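Local coordinates for protein putative acyl-CoA dehydrogenase (PDB 5JSC) that is a putative acyl-CoA dehydrogenase, a four-chain flavoprotein that binds flavin-adenine dinucleotide, at residues 323-326 with 330-333. Sequence-based numbering, arbitrary orientation.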
ATOM      1  N   TRP C 323       2.734 -28.734  -2.490  1.00 10.59           N
ATOM      2  CA  TRP C 323       2.045 -29.898  -1.940  1.00 11.78           C
ATOM      3  C   TRP C 323       0.873 -30.309  -2.828  1.00 11.46           C
ATOM      4  O   TRP C 323       0.673 -31.502  -3.107  1.00 10.97           O
ATOM      5  CB  TRP C 323       1.574 -29.594  -0.512  1.00 10.48           C
ATOM      6  CG  TRP C 323       0.603 -30.604   0.014  1.00 11.37           C
ATOM      7  CD1 TRP C 323       0.898 -31.781   0.657  1.00 13.78           C
ATOM      8  CD2 TRP C 323      -0.821 -30.546  -0.084  1.00 12.30           C
ATOM      9  NE1 TRP C 323      -0.260 -32.452   0.966  1.00 15.92           N
ATOM     10  CE2 TRP C 323      -1.330 -31.719   0.521  1.00 14.92           C
ATOM     11  CE3 TRP C 323      -1.722 -29.616  -0.623  1.00 14.28           C
ATOM     12  CZ2 TRP C 323      -2.698 -31.984   0.604  1.00 17.33           C
ATOM     13  CZ3 TRP C 323      -3.087 -29.886  -0.537  1.00 17.32           C
ATOM     14  CH2 TRP C 323      -3.556 -31.059   0.076  1.00 17.31           C
ATOM     15  N   LEU C 324       0.092 -29.334  -3.295  1.00 10.10           N
ATOM     16  CA  LEU C 324      -1.081 -29.643  -4.104  1.00  9.68           C
ATOM     17  C   LEU C 324      -0.689 -30.281  -5.432  1.00 10.46           C
ATOM     18  O   LEU C 324      -1.297 -31.279  -5.855  1.00 11.83           O
ATOM     19  CB  LEU C 324      -1.902 -28.371  -4.324  1.00 11.14           C
ATOM     20  CG  LEU C 324      -3.190 -28.533  -5.128  1.00 11.89           C
ATOM     21  CD1 LEU C 324      -4.085 -29.627  -4.533  1.00 13.51           C
ATOM     22  CD2 LEU C 324      -3.927 -27.189  -5.199  1.00 14.75           C
ATOM     23  N   ARG C 325       0.327 -29.736  -6.103  1.00 11.31           N
ATOM     24  CA  ARG C 325       0.780 -30.355  -7.344  1.00 12.07           C
ATOM     25  C   ARG C 325       1.276 -31.770  -7.088  1.00 11.25           C
ATOM     26  O   ARG C 325       1.066 -32.671  -7.919  1.00 12.89           O
ATOM     27  CB  ARG C 325       1.882 -29.516  -7.995  1.00 12.28           C
ATOM     28  CG  ARG C 325       2.156 -29.959  -9.415  1.00 15.51           C
ATOM     29  CD  ARG C 325       3.416 -29.371 -10.055  1.00 17.41           C
ATOM     30  NE  ARG C 325       3.668 -30.141 -11.262  1.00 24.27           N
ATOM     31  CZ  ARG C 325       4.515 -31.161 -11.364  1.00 23.50           C
ATOM     32  NH1 ARG C 325       5.290 -31.509 -10.352  1.00 21.75           N
ATOM     33  NH2 ARG C 325       4.623 -31.804 -12.511  1.00 25.94           N
ATOM     34  N   ASP C 326       1.887 -31.998  -5.927  1.00 12.15           N
ATOM     35  CA  ASP C 326       2.384 -33.319  -5.559  1.00 11.77           C
ATOM     36  C   ASP C 326       1.278 -34.285  -5.149  1.00 11.83           C
ATOM     37  O   ASP C 326       1.574 -35.459  -4.868  1.00 13.30           O
ATOM     38  CB  ASP C 326       3.420 -33.186  -4.438  1.00 12.04           C
ATOM     39  CG  ASP C 326       4.717 -32.555  -4.921  1.00 12.54           C
ATOM     40  OD1 ASP C 326       4.944 -32.510  -6.154  1.00 13.64           O
ATOM     41  OD2 ASP C 326       5.529 -32.121  -4.080  1.00 12.68           O
ATOM     42  N   ASN C 330      -3.787 -30.138 -10.781  1.00 14.53           N
ATOM     43  CA  ASN C 330      -3.411 -28.933 -11.504  1.00 14.97           C
ATOM     44  C   ASN C 330      -3.239 -27.779 -10.529  1.00 15.09           C
ATOM     45  O   ASN C 330      -4.014 -27.636  -9.583  1.00 16.65           O
ATOM     46  CB  ASN C 330      -4.501 -28.594 -12.520  1.00 18.25           C
ATOM     47  CG  ASN C 330      -4.305 -27.245 -13.163  1.00 20.79           C
ATOM     48  OD1 ASN C 330      -4.732 -26.208 -12.629  1.00 21.51           O
ATOM     49  ND2 ASN C 330      -3.668 -27.244 -14.328  1.00 21.77           N
ATOM     50  N   VAL C 331      -2.224 -26.943 -10.760  1.00 13.65           N
ATOM     51  CA  VAL C 331      -2.008 -25.810  -9.865  1.00 14.56           C
ATOM     52  C   VAL C 331      -1.866 -24.498 -10.633  1.00 14.96           C
ATOM     53  O   VAL C 331      -1.163 -23.591 -10.178  1.00 16.45           O
ATOM     54  CB  VAL C 331      -0.780 -26.030  -8.957  1.00 14.60           C
ATOM     55  CG1 VAL C 331      -1.050 -27.127  -7.943  1.00 16.08           C
ATOM     56  CG2 VAL C 331       0.478 -26.331  -9.781  1.00 16.28           C
ATOM     57  N   THR C 332      -2.544 -24.361 -11.780  1.00 17.48           N
ATOM     58  CA  THR C 332      -2.423 -23.111 -12.535  1.00 17.50           C
ATOM     59  C   THR C 332      -2.724 -21.898 -11.653  1.00 18.31           C
ATOM     60  O   THR C 332      -1.965 -20.914 -11.647  1.00 19.06           O
ATOM     61  CB  THR C 332      -3.341 -23.135 -13.763  1.00 19.57           C
ATOM     62  OG1 THR C 332      -3.037 -24.284 -14.568  1.00 20.52           O
ATOM     63  CG2 THR C 332      -3.130 -21.877 -14.611  1.00 22.00           C
ATOM     64  N   ARG C 333      -3.802 -21.965 -10.863  1.00 17.80           N
ATOM     65  CA  ARG C 333      -4.153 -20.836  -9.995  1.00 18.15           C
ATOM     66  C   ARG C 333      -3.176 -20.696  -8.834  1.00 15.77           C
ATOM     67  O   ARG C 333      -2.678 -19.597  -8.551  1.00 14.97           O
ATOM     68  CB  ARG C 333      -5.579 -20.988  -9.452  1.00 20.62           C
ATOM     69  CG  ARG C 333      -6.021 -19.781  -8.592  1.00 22.97           C
ATOM     70  CD  ARG C 333      -7.222 -20.050  -7.668  1.00 26.01           C
ATOM     71  NE  ARG C 333      -8.495 -20.111  -8.384  1.00 28.74           N
ATOM     72  CZ  ARG C 333      -9.687 -20.142  -7.793  1.00 30.05           C
ATOM     73  NH1 ARG C 333      -9.785 -20.109  -6.469  1.00 32.59           N
ATOM     74  NH2 ARG C 333     -10.785 -20.213  -8.528  1.00 29.02           N
TER
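In the short turn between helices 298-325 and 332-356 of the C-terminal helical domain, Val-331 packs back against the last turn of the helix just ended, touching Leu-324 and Arg-325. The closest approach is made by CG1 of Val-331, which lies 3.5 Å from the backbone N of Arg-325 and also meets the CB of that residue at 3.8 Å. CG1 of Val-331 also touches CG of Leu-324 at 3.8 Å, the two side chains sliding past each other in opposite directions. CG2 of Val-331 covers the root of the Arg-325 chain, 4.0 Å from CG of Arg-325. With CG anti to the backbone N (chi1 -167°) and the chain extended as far as NE, Arg-325 carries its guanidinium away from the valine, where NH1 hydrogen-bonds OG1 of Thr-88 and NH2 forms a salt bridge to a sulfate ion, probably from the crystallisation liquor. Leu-324 also packs on His-18 of a second subunit. Beside Val-331, the N-cap residue, Asn-330 forms an Asx turn: its OD1 accepts from N of Thr-332 at 3.0 Å, the donor standing well above the carbonyl plane. ND2 of Asn-330 returns a hydrogen bond to OG1 of Thr-332 at 3.0 Å, nearly in the amide plane, which fixes the amide's rotation. Apolar contact across the bend and an Asx turn mark a short loop joining two successive helices of the C-terminal helical bundle of the acyl-CoA dehydrogenase fold.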